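Local coordinates for protein beta-lactamase Mb2281c (Mycobacterium bovis, PDB 3I7J) that probably hydrolyses amide or ester bonds as a serine beta-lactamase-like enzyme, at residues 18-23 against 243-248; 176-181 against 202-207; 187-192 against 225-230; 212-217 against 231-236; 217-222 against 262-267. All blocks are in the same frame, centred on the assembly; numbering follows the deposited sequence.

Contact 1: residues 18-23 against 243-248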
# COMPACT_ATOMS: atom_id res chain seq x y z
N ALA A 18 -9.60 8.37 8.79
CA ALA A 18 -10.33 9.21 7.86
C ALA A 18 -11.01 8.37 6.78
O ALA A 18 -10.46 7.38 6.31
CB ALA A 18 -9.39 10.22 7.22
N VAL A 19 -12.22 8.78 6.42
CA VAL A 19 -12.95 8.12 5.35
C VAL A 19 -12.85 9.12 4.21
O VAL A 19 -13.13 10.31 4.39
CB VAL A 19 -14.44 7.92 5.69
CG1 VAL A 19 -15.15 7.28 4.50
CG2 VAL A 19 -14.58 7.05 6.94
N ILE A 20 -12.42 8.64 3.04
CA ILE A 20 -12.26 9.50 1.88
C ILE A 20 -13.15 9.03 0.73
O ILE A 20 -13.32 7.83 0.49
CB ILE A 20 -10.79 9.50 1.37
CG1 ILE A 20 -9.84 9.94 2.50
CG2 ILE A 20 -10.64 10.43 0.17
CD1 ILE A 20 -9.59 8.85 3.53
N GLY A 21 -13.73 10.00 0.03
CA GLY A 21 -14.57 9.72 -1.11
C GLY A 21 -13.99 10.54 -2.24
O GLY A 21 -13.08 11.33 -2.00
N PRO A 22 -14.48 10.37 -3.47
CA PRO A 22 -13.96 11.14 -4.61
C PRO A 22 -14.06 12.66 -4.44
O PRO A 22 -13.31 13.42 -5.07
CB PRO A 22 -14.79 10.62 -5.79
CG PRO A 22 -16.09 10.24 -5.13
CD PRO A 22 -15.64 9.56 -3.87
N ALA A 23 -14.97 13.10 -3.58
CA ALA A 23 -15.16 14.53 -3.34
C ALA A 23 -14.29 15.05 -2.20
O ALA A 23 -14.13 16.26 -2.04
CB ALA A 23 -16.63 14.82 -3.04
N ALA A 243 -12.58 5.10 0.46
CA ALA A 243 -11.25 4.77 0.97
C ALA A 243 -11.24 4.94 2.48
O ALA A 243 -11.95 5.79 3.03
CB ALA A 243 -10.21 5.68 0.34
N LEU A 244 -10.44 4.12 3.16
CA LEU A 244 -10.35 4.21 4.60
C LEU A 244 -8.89 4.17 5.01
O LEU A 244 -8.14 3.31 4.56
CB LEU A 244 -11.11 3.06 5.28
CG LEU A 244 -10.89 2.92 6.80
CD1 LEU A 244 -11.34 4.18 7.53
CD2 LEU A 244 -11.65 1.70 7.31
N VAL A 245 -8.50 5.12 5.84
CA VAL A 245 -7.14 5.19 6.35
C VAL A 245 -7.20 5.07 7.87
O VAL A 245 -7.94 5.81 8.52
CB VAL A 245 -6.47 6.54 5.99
CG1 VAL A 245 -5.21 6.71 6.82
CG2 VAL A 245 -6.12 6.59 4.50
N VAL A 246 -6.44 4.14 8.43
CA VAL A 246 -6.38 3.98 9.88
C VAL A 246 -4.93 3.84 10.34
O VAL A 246 -4.20 2.97 9.85
CB VAL A 246 -7.17 2.74 10.40
CG1 VAL A 246 -6.89 2.55 11.89
CG2 VAL A 246 -8.67 2.93 10.19
N LEU A 247 -4.53 4.70 11.26
CA LEU A 247 -3.18 4.68 11.82
C LEU A 247 -3.27 4.66 13.34
O LEU A 247 -3.95 5.50 13.94
CB LEU A 247 -2.38 5.91 11.37
CG LEU A 247 -2.11 6.09 9.87
CD1 LEU A 247 -1.31 7.37 9.66
CD2 LEU A 247 -1.36 4.88 9.31
N THR A 248 -2.59 3.69 13.96
CA THR A 248 -2.57 3.55 15.41
C THR A 248 -1.14 3.42 15.91
O THR A 248 -0.22 3.13 15.15
CB THR A 248 -3.34 2.31 15.91
OG1 THR A 248 -2.51 1.15 15.79
CG2 THR A 248 -4.61 2.11 15.09
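Ala-18, Val-19 and Ile-20 pair with Val-245, Leu-244 and Ala-243 as neighbouring antiparallel strands. The strand axes approach to 4.8 Å at 157°. Four backbone hydrogen bonds join them, two at each hydrogen-bonded pair. Ala-18 gives its N to Val-245 O and receives Val-245 N on its own O. The bond from Ile-20 N to Ala-243 O, 2.9 Å, is nearly straight, 172° at the hydrogen. Ala-243 N returns to Ile-20 O at 2.8 Å. Val-19 and Leu-244 form the non-hydrogen-bonded pair between them. Here Val-19 CA also makes a CA-H...O contact of 3.4 Å to Ala-243 O. Leu-244 CD1 is a methyl beside a carbonyl oxygen, 3.5 Å from Ala-18 O.

Apolar contacts lie on both faces. On one, Ile-20 CB sits 4.0 Å from Ala-243 CB. Ile-20 CG1 lies beside its own backbone N (chi1 -56°), and CD1 at its end reaches Val-245 CG2 at 4.3 Å. Helix 153-164 covers this face. On the other, Val-19 CG2 is 4.4 Å from Leu-244 CD1, under helix 256-271. The sheet is thus packed between helices, as in the alpha/beta domain of serine beta-lactamases. Backbone bonds fix the register, while buried aliphatic groups supply the hydrophobic packing.

Contact 2: residues 176-181 against 202-207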
# COMPACT_ATOMS: atom_id res chain seq x y z
N ASP A 176 -3.95 -0.48 -14.42
CA ASP A 176 -2.99 -1.57 -14.49
C ASP A 176 -2.44 -1.91 -13.09
O ASP A 176 -2.33 -3.08 -12.73
CB ASP A 176 -1.84 -1.20 -15.43
CG ASP A 176 -0.84 -2.33 -15.62
OD1 ASP A 176 -0.14 -2.35 -16.66
OD2 ASP A 176 -0.73 -3.19 -14.74
N ALA A 177 -2.11 -0.88 -12.32
CA ALA A 177 -1.57 -1.06 -10.99
C ALA A 177 -2.59 -1.70 -10.05
O ALA A 177 -2.22 -2.33 -9.07
CB ALA A 177 -1.12 0.29 -10.42
N THR A 178 -3.87 -1.52 -10.34
CA THR A 178 -4.91 -2.10 -9.50
C THR A 178 -5.46 -3.41 -10.07
O THR A 178 -6.53 -3.88 -9.67
CB THR A 178 -6.08 -1.12 -9.26
OG1 THR A 178 -6.57 -0.63 -10.51
CG2 THR A 178 -5.61 0.04 -8.39
N THR A 179 -4.73 -3.98 -11.02
CA THR A 179 -5.11 -5.25 -11.63
C THR A 179 -4.11 -6.30 -11.17
O THR A 179 -2.92 -6.02 -11.04
CB THR A 179 -5.07 -5.18 -13.17
OG1 THR A 179 -6.04 -4.24 -13.63
CG2 THR A 179 -5.37 -6.55 -13.77
N VAL A 180 -4.60 -7.51 -10.94
CA VAL A 180 -3.72 -8.57 -10.49
C VAL A 180 -2.62 -8.86 -11.51
O VAL A 180 -2.87 -9.08 -12.70
CB VAL A 180 -4.51 -9.87 -10.15
CG1 VAL A 180 -5.33 -10.32 -11.35
CG2 VAL A 180 -3.54 -10.97 -9.72
N GLN A 181 -1.39 -8.83 -11.01
CA GLN A 181 -0.19 -9.07 -11.79
C GLN A 181 0.28 -10.48 -11.47
O GLN A 181 0.40 -10.84 -10.29
CB GLN A 181 0.86 -8.05 -11.38
CG GLN A 181 0.41 -6.60 -11.50
CD GLN A 181 0.30 -6.16 -12.95
OE1 GLN A 181 1.17 -6.46 -13.75
NE2 GLN A 181 -0.77 -5.45 -13.28
N LEU A 202 0.39 -3.73 -8.72
CA LEU A 202 1.72 -3.17 -8.90
C LEU A 202 2.15 -2.42 -7.65
O LEU A 202 2.26 -1.19 -7.66
CB LEU A 202 1.76 -2.22 -10.11
CG LEU A 202 1.62 -2.83 -11.51
CD1 LEU A 202 1.59 -1.70 -12.54
CD2 LEU A 202 2.78 -3.76 -11.78
N GLY A 203 2.38 -3.15 -6.57
CA GLY A 203 2.81 -2.52 -5.33
C GLY A 203 1.68 -2.41 -4.33
O GLY A 203 1.91 -2.18 -3.14
N PHE A 204 0.45 -2.56 -4.82
CA PHE A 204 -0.73 -2.48 -3.96
C PHE A 204 -1.28 -3.90 -3.76
O PHE A 204 -1.40 -4.66 -4.72
CB PHE A 204 -1.83 -1.64 -4.62
CG PHE A 204 -1.39 -0.27 -5.08
CD1 PHE A 204 -0.45 0.47 -4.36
CD2 PHE A 204 -1.98 0.31 -6.20
CE1 PHE A 204 -0.12 1.77 -4.74
CE2 PHE A 204 -1.65 1.61 -6.59
CZ PHE A 204 -0.72 2.34 -5.86
N GLU A 205 -1.62 -4.26 -2.53
CA GLU A 205 -2.19 -5.59 -2.32
C GLU A 205 -3.61 -5.52 -2.84
O GLU A 205 -4.24 -4.46 -2.80
CB GLU A 205 -2.23 -5.97 -0.84
CG GLU A 205 -2.52 -7.45 -0.62
CD GLU A 205 -3.29 -7.73 0.67
OE1 GLU A 205 -3.04 -7.05 1.69
OE2 GLU A 205 -4.15 -8.63 0.66
N ILE A 206 -4.11 -6.64 -3.36
CA ILE A 206 -5.48 -6.72 -3.85
C ILE A 206 -6.18 -7.77 -2.98
O ILE A 206 -5.68 -8.88 -2.81
CB ILE A 206 -5.54 -7.14 -5.33
CG1 ILE A 206 -5.02 -6.00 -6.21
CG2 ILE A 206 -6.97 -7.46 -5.73
CD1 ILE A 206 -5.02 -6.34 -7.72
N ARG A 207 -7.32 -7.40 -2.42
CA ARG A 207 -8.09 -8.25 -1.53
C ARG A 207 -8.60 -9.54 -2.15
O ARG A 207 -8.42 -10.63 -1.61
CB ARG A 207 -9.29 -7.48 -0.98
CG ARG A 207 -10.21 -8.27 -0.08
CD ARG A 207 -11.43 -7.44 0.27
NE ARG A 207 -12.33 -8.08 1.23
CZ ARG A 207 -13.12 -9.11 0.95
NH1 ARG A 207 -13.14 -9.64 -0.27
NH2 ARG A 207 -13.91 -9.62 1.89
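Ala-177 ends helix 171-177 beside Leu-202, their CA atoms 4.4 Å apart, and Leu-202 N donates to Ala-177 O at 3.0 Å with an angle of 166° at the hydrogen. Leu-202 carries much of the side-chain contact. Its CB lies 3.8 Å from Ala-177 CB. Its two methyls then part: CD1 turns to Asp-176 OD2 at 3.5 Å, and CD2 packs on Gln-181 CD at 3.6 Å. The Gln-181 chain bends at chi2 (-71°), which folds its amide back over the turn. There NE2 donates to Thr-179 O at 3.2 Å from above the carbonyl plane, and weakly to Asp-176 OD2. OE1 of the same amide accepts from Arg-73 NH1.

The contact joins the chain leaving helix 171-177 to the approach to strand 205-206, an outermost strand of the six-stranded antiparallel sheet. Glu-205 continues into that sheet by backbone bonding to Gly-225. Phe-204 brings CE2 to 4.1 Å from Ala-177 CB, and Thr-178 CG2 meets the ring at its edge. Pro-44, Arg-48 and Gln-51 of helix 42-56 also touch this ring. Further along, Ile-206 extends CD1 against the turn, 3.5 Å from Val-180 N. The same methyl touches Thr-178 O.

Contact 3: residues 187-192 against 225-230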
# COMPACT_ATOMS: atom_id res chain seq x y z
N GLY A 187 0.07 -18.07 -1.88
CA GLY A 187 1.09 -17.67 -0.94
C GLY A 187 0.55 -17.11 0.35
O GLY A 187 -0.65 -16.92 0.52
N VAL A 188 1.45 -16.82 1.28
CA VAL A 188 1.02 -16.30 2.55
C VAL A 188 1.01 -14.77 2.58
O VAL A 188 1.85 -14.11 1.99
CB VAL A 188 1.92 -16.81 3.69
CG1 VAL A 188 1.84 -18.33 3.76
CG2 VAL A 188 3.35 -16.37 3.48
N LEU A 189 -0.00 -14.24 3.25
CA LEU A 189 -0.12 -12.81 3.44
C LEU A 189 0.27 -12.68 4.90
O LEU A 189 -0.48 -13.08 5.79
CB LEU A 189 -1.56 -12.35 3.24
CG LEU A 189 -1.85 -10.90 3.67
CD1 LEU A 189 -1.03 -9.92 2.83
CD2 LEU A 189 -3.35 -10.61 3.51
N PRO A 190 1.47 -12.15 5.18
CA PRO A 190 1.96 -11.98 6.55
C PRO A 190 0.86 -11.56 7.52
O PRO A 190 0.20 -10.55 7.31
CB PRO A 190 3.04 -10.92 6.40
CG PRO A 190 3.61 -11.25 5.04
CD PRO A 190 2.39 -11.50 4.21
N GLY A 191 0.65 -12.36 8.56
CA GLY A 191 -0.37 -12.04 9.53
C GLY A 191 -1.70 -12.72 9.25
O GLY A 191 -2.55 -12.82 10.14
N TYR A 192 -1.89 -13.19 8.02
CA TYR A 192 -3.13 -13.85 7.67
C TYR A 192 -2.96 -15.23 7.05
O TYR A 192 -3.91 -15.82 6.53
CB TYR A 192 -3.96 -12.96 6.75
CG TYR A 192 -4.49 -11.74 7.46
CD1 TYR A 192 -3.74 -10.57 7.54
CD2 TYR A 192 -5.71 -11.79 8.14
CE1 TYR A 192 -4.19 -9.48 8.29
CE2 TYR A 192 -6.17 -10.72 8.88
CZ TYR A 192 -5.40 -9.56 8.96
OH TYR A 192 -5.84 -8.50 9.72
N GLY A 225 -4.82 -1.92 -1.45
CA GLY A 225 -4.19 -1.04 -0.48
C GLY A 225 -3.05 -1.75 0.22
O GLY A 225 -2.24 -2.42 -0.42
N HIS A 226 -2.97 -1.62 1.54
CA HIS A 226 -1.89 -2.25 2.28
C HIS A 226 -2.05 -1.99 3.77
O HIS A 226 -2.66 -1.00 4.17
CB HIS A 226 -0.56 -1.65 1.81
CG HIS A 226 0.52 -2.66 1.55
ND1 HIS A 226 1.13 -3.38 2.55
CD2 HIS A 226 1.14 -3.03 0.40
CE1 HIS A 226 2.07 -4.15 2.04
NE2 HIS A 226 2.10 -3.96 0.73
N PHE A 227 -1.53 -2.89 4.60
CA PHE A 227 -1.55 -2.65 6.04
C PHE A 227 -0.10 -2.81 6.47
O PHE A 227 0.73 -3.25 5.68
CB PHE A 227 -2.49 -3.62 6.80
CG PHE A 227 -1.91 -4.98 7.07
CD1 PHE A 227 -1.90 -5.96 6.08
CD2 PHE A 227 -1.40 -5.30 8.33
CE1 PHE A 227 -1.40 -7.24 6.34
CE2 PHE A 227 -0.90 -6.57 8.60
CZ PHE A 227 -0.90 -7.54 7.60
N GLY A 228 0.21 -2.39 7.69
CA GLY A 228 1.58 -2.48 8.17
C GLY A 228 1.63 -3.05 9.57
O GLY A 228 0.63 -3.00 10.30
N GLN A 229 2.78 -3.60 9.95
CA GLN A 229 2.96 -4.19 11.27
C GLN A 229 2.96 -3.15 12.38
O GLN A 229 2.96 -3.50 13.56
CB GLN A 229 4.26 -5.00 11.32
CG GLN A 229 4.29 -6.25 10.43
CD GLN A 229 3.26 -7.30 10.85
OE1 GLN A 229 3.19 -7.67 12.02
NE2 GLN A 229 2.49 -7.78 9.89
N SER A 230 2.97 -1.88 12.01
CA SER A 230 2.95 -0.80 12.99
C SER A 230 1.52 -0.51 13.42
O SER A 230 1.27 0.43 14.18
CB SER A 230 3.59 0.47 12.42
OG SER A 230 5.00 0.35 12.38
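Tyr-192 and Phe-227 form the tight part of the contact. Their rings make an offset edge-to-face pair, with centroids 5.7 Å apart and planes at 85°. The Tyr-192 edge is turned toward the face of Phe-227, and Tyr-192 CE1 comes within 3.9 Å of Phe-227 CZ. Phe-227 CG lies between its own backbone N and carbonyl carbon (chi1 80°), and the ring reaches the other segment with its far end. At that end Pro-190 O lies near the ring plane, 3.2 Å from Phe-227 CZ. The carbonyl oxygen therefore faces the weakly positive C-H rim. Leu-189 CD1 meets the same rim more loosely, 4.4 Å from Phe-227 CE1.

A short turn presents these groups, closed by a backbone bond from Tyr-192 N to Leu-189 O. The turn links strands 187-189 and 193-195, a two-stranded antiparallel hairpin. The hairpin packs beside strand 224-228 of the main sheet. Trp-214 and Phe-252 also meet the Phe-227 ring, making an aromatic cluster. In strand 224-228, His-226 ND1 donates to Phe-227 O, and the His-226 side chain touches Lys-43 and Pro-44. Pro-190 touches Tyr-99. Ser-40, Lys-43 and Tyr-99 fit the SxxK and tyrosine pattern of serine beta-lactamases, so the hairpin turn probably borders the active site.

The solvent side is looser. Exposed Gln-229 brings NE2 only to 4.4 Å from Pro-190 O.

Contact 4: residues 212-217 against 231-236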
# COMPACT_ATOMS: atom_id res chain seq x y z
N PRO A 212 -8.81 -15.41 6.41
CA PRO A 212 -9.24 -14.14 7.01
C PRO A 212 -8.47 -13.00 6.36
O PRO A 212 -7.48 -13.25 5.66
CB PRO A 212 -8.90 -14.33 8.48
CG PRO A 212 -7.64 -15.13 8.41
CD PRO A 212 -7.95 -16.16 7.34
N HIS A 213 -8.90 -11.76 6.58
CA HIS A 213 -8.23 -10.60 5.98
C HIS A 213 -8.36 -9.38 6.88
O HIS A 213 -9.13 -9.39 7.84
CB HIS A 213 -8.85 -10.29 4.61
CG HIS A 213 -7.97 -9.47 3.72
ND1 HIS A 213 -6.75 -9.92 3.25
CD2 HIS A 213 -8.13 -8.22 3.21
CE1 HIS A 213 -6.20 -8.99 2.50
NE2 HIS A 213 -7.01 -7.95 2.45
N TRP A 214 -7.61 -8.32 6.57
CA TRP A 214 -7.68 -7.11 7.38
C TRP A 214 -8.82 -6.19 6.95
O TRP A 214 -9.26 -5.35 7.74
CB TRP A 214 -6.35 -6.35 7.35
CG TRP A 214 -5.75 -6.17 5.98
CD1 TRP A 214 -5.03 -7.08 5.26
CD2 TRP A 214 -5.84 -4.99 5.17
NE1 TRP A 214 -4.66 -6.54 4.05
CE2 TRP A 214 -5.14 -5.26 3.97
CE3 TRP A 214 -6.44 -3.73 5.34
CZ2 TRP A 214 -5.02 -4.32 2.94
CZ3 TRP A 214 -6.32 -2.80 4.32
CH2 TRP A 214 -5.62 -3.10 3.14
N THR A 215 -9.31 -6.34 5.72
CA THR A 215 -10.42 -5.52 5.25
C THR A 215 -11.76 -6.08 5.76
O THR A 215 -11.78 -7.09 6.47
CB THR A 215 -10.48 -5.43 3.69
OG1 THR A 215 -10.61 -6.74 3.14
CG2 THR A 215 -9.22 -4.77 3.15
N GLY A 216 -12.86 -5.43 5.41
CA GLY A 216 -14.16 -5.89 5.87
C GLY A 216 -14.73 -7.00 5.01
O GLY A 216 -14.29 -7.21 3.88
N GLU A 217 -15.71 -7.73 5.54
CA GLU A 217 -16.35 -8.81 4.80
C GLU A 217 -17.16 -8.26 3.65
O GLU A 217 -17.53 -9.00 2.74
CB GLU A 217 -17.27 -9.62 5.71
CG GLU A 217 -16.56 -10.47 6.73
CD GLU A 217 -17.50 -11.46 7.39
OE1 GLU A 217 -18.57 -11.03 7.89
OE2 GLU A 217 -17.18 -12.67 7.42
N GLY A 231 0.58 -1.30 12.91
CA GLY A 231 -0.81 -1.12 13.25
C GLY A 231 -1.55 -0.05 12.47
O GLY A 231 -2.34 0.71 13.03
N GLY A 232 -1.28 0.03 11.17
CA GLY A 232 -1.93 1.02 10.33
C GLY A 232 -2.30 0.37 9.00
O GLY A 232 -1.75 -0.67 8.65
N PHE A 233 -3.23 0.96 8.26
CA PHE A 233 -3.61 0.39 6.99
C PHE A 233 -4.36 1.38 6.09
O PHE A 233 -4.82 2.44 6.54
CB PHE A 233 -4.47 -0.87 7.18
CG PHE A 233 -5.89 -0.60 7.64
CD1 PHE A 233 -6.84 -0.04 6.78
CD2 PHE A 233 -6.29 -0.94 8.93
CE1 PHE A 233 -8.16 0.17 7.20
CE2 PHE A 233 -7.60 -0.74 9.35
CZ PHE A 233 -8.54 -0.18 8.49
N ILE A 234 -4.47 1.02 4.83
CA ILE A 234 -5.20 1.83 3.88
C ILE A 234 -5.81 0.93 2.82
O ILE A 234 -5.14 0.05 2.28
CB ILE A 234 -4.29 2.88 3.19
CG1 ILE A 234 -5.10 3.62 2.11
CG2 ILE A 234 -3.07 2.21 2.54
CD1 ILE A 234 -4.34 4.80 1.48
N TRP A 235 -7.10 1.11 2.58
CA TRP A 235 -7.75 0.36 1.53
C TRP A 235 -8.62 1.32 0.76
O TRP A 235 -9.11 2.32 1.29
CB TRP A 235 -8.55 -0.86 2.05
CG TRP A 235 -9.67 -0.63 3.03
CD1 TRP A 235 -9.71 -1.07 4.33
CD2 TRP A 235 -10.95 -0.03 2.78
NE1 TRP A 235 -10.93 -0.79 4.89
CE2 TRP A 235 -11.71 -0.15 3.96
CE3 TRP A 235 -11.52 0.60 1.67
CZ2 TRP A 235 -13.03 0.33 4.06
CZ3 TRP A 235 -12.83 1.08 1.76
CH2 TRP A 235 -13.56 0.94 2.95
N VAL A 236 -8.77 1.02 -0.53
CA VAL A 236 -9.55 1.82 -1.46
C VAL A 236 -10.45 0.80 -2.12
O VAL A 236 -9.98 -0.19 -2.66
CB VAL A 236 -8.63 2.45 -2.53
CG1 VAL A 236 -9.43 3.38 -3.43
CG2 VAL A 236 -7.49 3.19 -1.85
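Ile-234 O is the polar atom at the centre of this contact, met by two carbons of the Trp-214 indole rim. Trp-214 CH2 comes to 3.3 Å from Ile-234 O, and Trp-214 CZ3 lies 3.7 Å from Ile-234 O. The oxygen lies at the edge of the indole, near its plane, so it faces the C-H rim and not the pi cloud. Trp-214 CG lies between its backbone N and carbonyl carbon (chi1 48°), and the six-membered ring is directed at strand 232-237. At the other end of the indole, Trp-214 NE1 is hydrogen-bonded to Glu-205 OE1 of strand 205-206.

Phe-233 and Trp-235 receive the ring on the two sides of Ile-234 along the strand. The Phe-233 ring is inclined to the six-membered ring of Trp-214, with planes at 49° and centroids 5.5 Å apart. The nearest atoms of this pair are Trp-214 CZ3 and Phe-233 CD1, at 3.7 Å. Trp-214 CZ3 is also 3.7 Å from Trp-235 CB, and it lies at the edge of the Trp-235 indole. The same carbon thus wedges between two side chains of the strand.

Thr-215 continues the packing. Its CG2 methyl reaches Trp-235 CD1 at 3.9 Å and also lies over one face of the Trp-214 indole. The touching residues are all buried.

The loop 212-217 therefore lies across one face of the antiparallel sheet. On helix 256-271, Ser-264 OG holds Trp-235 NE1 and Trp-260 meets Phe-233 edge-to-face. Ile-234, pointing to the other face, packs on Leu-163 of helix 153-164.

Contact 5: residues 217-222 against 262-267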
# COMPACT_ATOMS: atom_id res chain seq x y z
N GLU A 217 -15.71 -7.73 5.54
CA GLU A 217 -16.35 -8.81 4.80
C GLU A 217 -17.16 -8.26 3.65
O GLU A 217 -17.53 -9.00 2.74
CB GLU A 217 -17.27 -9.62 5.71
CG GLU A 217 -16.56 -10.47 6.73
CD GLU A 217 -17.50 -11.46 7.39
OE1 GLU A 217 -18.57 -11.03 7.89
OE2 GLU A 217 -17.18 -12.67 7.42
N CYS A 218 -17.44 -6.97 3.70
CA CYS A 218 -18.23 -6.35 2.65
C CYS A 218 -17.40 -5.59 1.60
O CYS A 218 -17.94 -5.09 0.61
CB CYS A 218 -19.29 -5.45 3.27
SG CYS A 218 -20.54 -6.38 4.22
N ASN A 219 -16.09 -5.48 1.82
CA ASN A 219 -15.24 -4.82 0.84
C ASN A 219 -15.32 -5.66 -0.43
O ASN A 219 -15.42 -6.88 -0.36
CB ASN A 219 -13.80 -4.73 1.35
CG ASN A 219 -13.54 -3.47 2.17
OD1 ASN A 219 -13.63 -2.35 1.65
ND2 ASN A 219 -13.22 -3.64 3.44
N SER A 220 -15.30 -5.01 -1.59
CA SER A 220 -15.38 -5.75 -2.85
C SER A 220 -14.06 -6.46 -3.12
O SER A 220 -13.03 -6.10 -2.54
CB SER A 220 -15.67 -4.81 -4.01
OG SER A 220 -14.54 -4.01 -4.26
N THR A 221 -14.08 -7.44 -4.02
CA THR A 221 -12.87 -8.18 -4.37
C THR A 221 -11.84 -7.28 -5.05
O THR A 221 -10.66 -7.61 -5.10
CB THR A 221 -13.19 -9.37 -5.33
OG1 THR A 221 -13.93 -8.90 -6.46
CG2 THR A 221 -14.00 -10.45 -4.61
N ARG A 222 -12.27 -6.12 -5.55
CA ARG A 222 -11.35 -5.19 -6.22
C ARG A 222 -10.65 -4.24 -5.25
O ARG A 222 -9.80 -3.44 -5.65
CB ARG A 222 -12.10 -4.37 -7.27
CG ARG A 222 -12.61 -5.19 -8.44
CD ARG A 222 -13.62 -4.37 -9.23
NE ARG A 222 -13.05 -3.12 -9.74
CZ ARG A 222 -13.78 -2.07 -10.08
NH1 ARG A 222 -15.10 -2.12 -9.96
NH2 ARG A 222 -13.19 -0.97 -10.55
N ALA A 262 -14.30 -5.04 11.26
CA ALA A 262 -15.51 -4.43 11.79
C ALA A 262 -15.64 -2.95 11.45
O ALA A 262 -16.71 -2.50 11.05
CB ALA A 262 -15.58 -4.62 13.31
N ILE A 263 -14.55 -2.20 11.60
CA ILE A 263 -14.63 -0.77 11.29
C ILE A 263 -14.77 -0.57 9.79
O ILE A 263 -15.39 0.40 9.33
CB ILE A 263 -13.41 0.01 11.84
CG1 ILE A 263 -13.67 1.51 11.69
CG2 ILE A 263 -12.14 -0.40 11.10
CD1 ILE A 263 -12.60 2.36 12.33
N SER A 264 -14.23 -1.50 9.02
CA SER A 264 -14.31 -1.43 7.56
C SER A 264 -15.75 -1.59 7.10
O SER A 264 -16.24 -0.80 6.28
CB SER A 264 -13.42 -2.50 6.93
OG SER A 264 -12.05 -2.23 7.17
N ASP A 265 -16.44 -2.60 7.61
CA ASP A 265 -17.82 -2.82 7.21
C ASP A 265 -18.73 -1.72 7.76
O ASP A 265 -19.73 -1.37 7.13
CB ASP A 265 -18.31 -4.20 7.65
CG ASP A 265 -17.58 -5.32 6.91
OD1 ASP A 265 -17.31 -5.16 5.70
OD2 ASP A 265 -17.28 -6.36 7.54
N ALA A 266 -18.36 -1.17 8.92
CA ALA A 266 -19.13 -0.08 9.51
C ALA A 266 -19.01 1.13 8.60
O ALA A 266 -20.00 1.81 8.30
CB ALA A 266 -18.61 0.24 10.91
N VAL A 267 -17.79 1.40 8.14
CA VAL A 267 -17.56 2.52 7.24
C VAL A 267 -18.28 2.33 5.90
O VAL A 267 -18.88 3.26 5.38
CB VAL A 267 -16.03 2.75 7.04
CG1 VAL A 267 -15.77 3.66 5.85
CG2 VAL A 267 -15.45 3.39 8.29
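Asp-265 receives two successive backbone N-H groups with its carboxylate. Cys-218 N donates to Asp-265 OD1 at 2.7 Å, with 152° at the hydrogen. Glu-217 N donates to Asp-265 OD2 at 2.9 Å. OD2 uses its syn lone pair. OD1 is met on the syn side too, but from 30° out of the carboxylate plane. The two oxygens each take one donor, which should fix the rotation of the group. The Asp-265 CG lies beside its own backbone N (chi1 -67°), and the carboxylate reaches the loop from the helix flank. The two N-H groups probably favour the charged form of Asp-265.

Around these bonds the packing is sparse but close at Cys-218. Cys-218 CB lies 3.1 Å from Asp-265 OD1, and SG stands 3.8 Å from the same oxygen. Glu-217 CB is 3.7 Å from Asp-265 OD2. The Asn-219 side chain approaches Ser-264 CB one residue back along the helix. Ser-264 OG itself bonds to Trp-260 O. Glu-217 and Cys-218 are exposed, whereas Asn-219 and Ser-264 are buried.

The arrangement is a helix-borne carboxylate bridging consecutive loop amides. It ties the connection between strands 205-206 and 224-228 to helix 256-271, which packs on the sheet in this beta-lactamase-family fold.

Overall arrangement
Contacts 1 to 4 reach one antiparallel sheet, in the order 24-29, 15-21, 242-248, 232-237, 224-228, 205-206. Contact 1 pairs 15-21 with 242-248, although 219 residues lie between its segments. Contacts 2, 3 and 4 are nested within that closure. Strands 205-206, 224-228, 232-237 and 242-248 are neighbours in the sheet and follow each other in the chain. Contacts 1 and 2 lie about 19 Å apart between centres. Contacts 4 and 5, about 8 Å apart between centres, share Glu-217 and join the loop after 205-206 to the sheet and helix 256-271. Two N-terminal strands, 15-21 and 24-29, thus complete a sheet whose other four strands are C-terminal, consistent with the serine beta-lactamase fold.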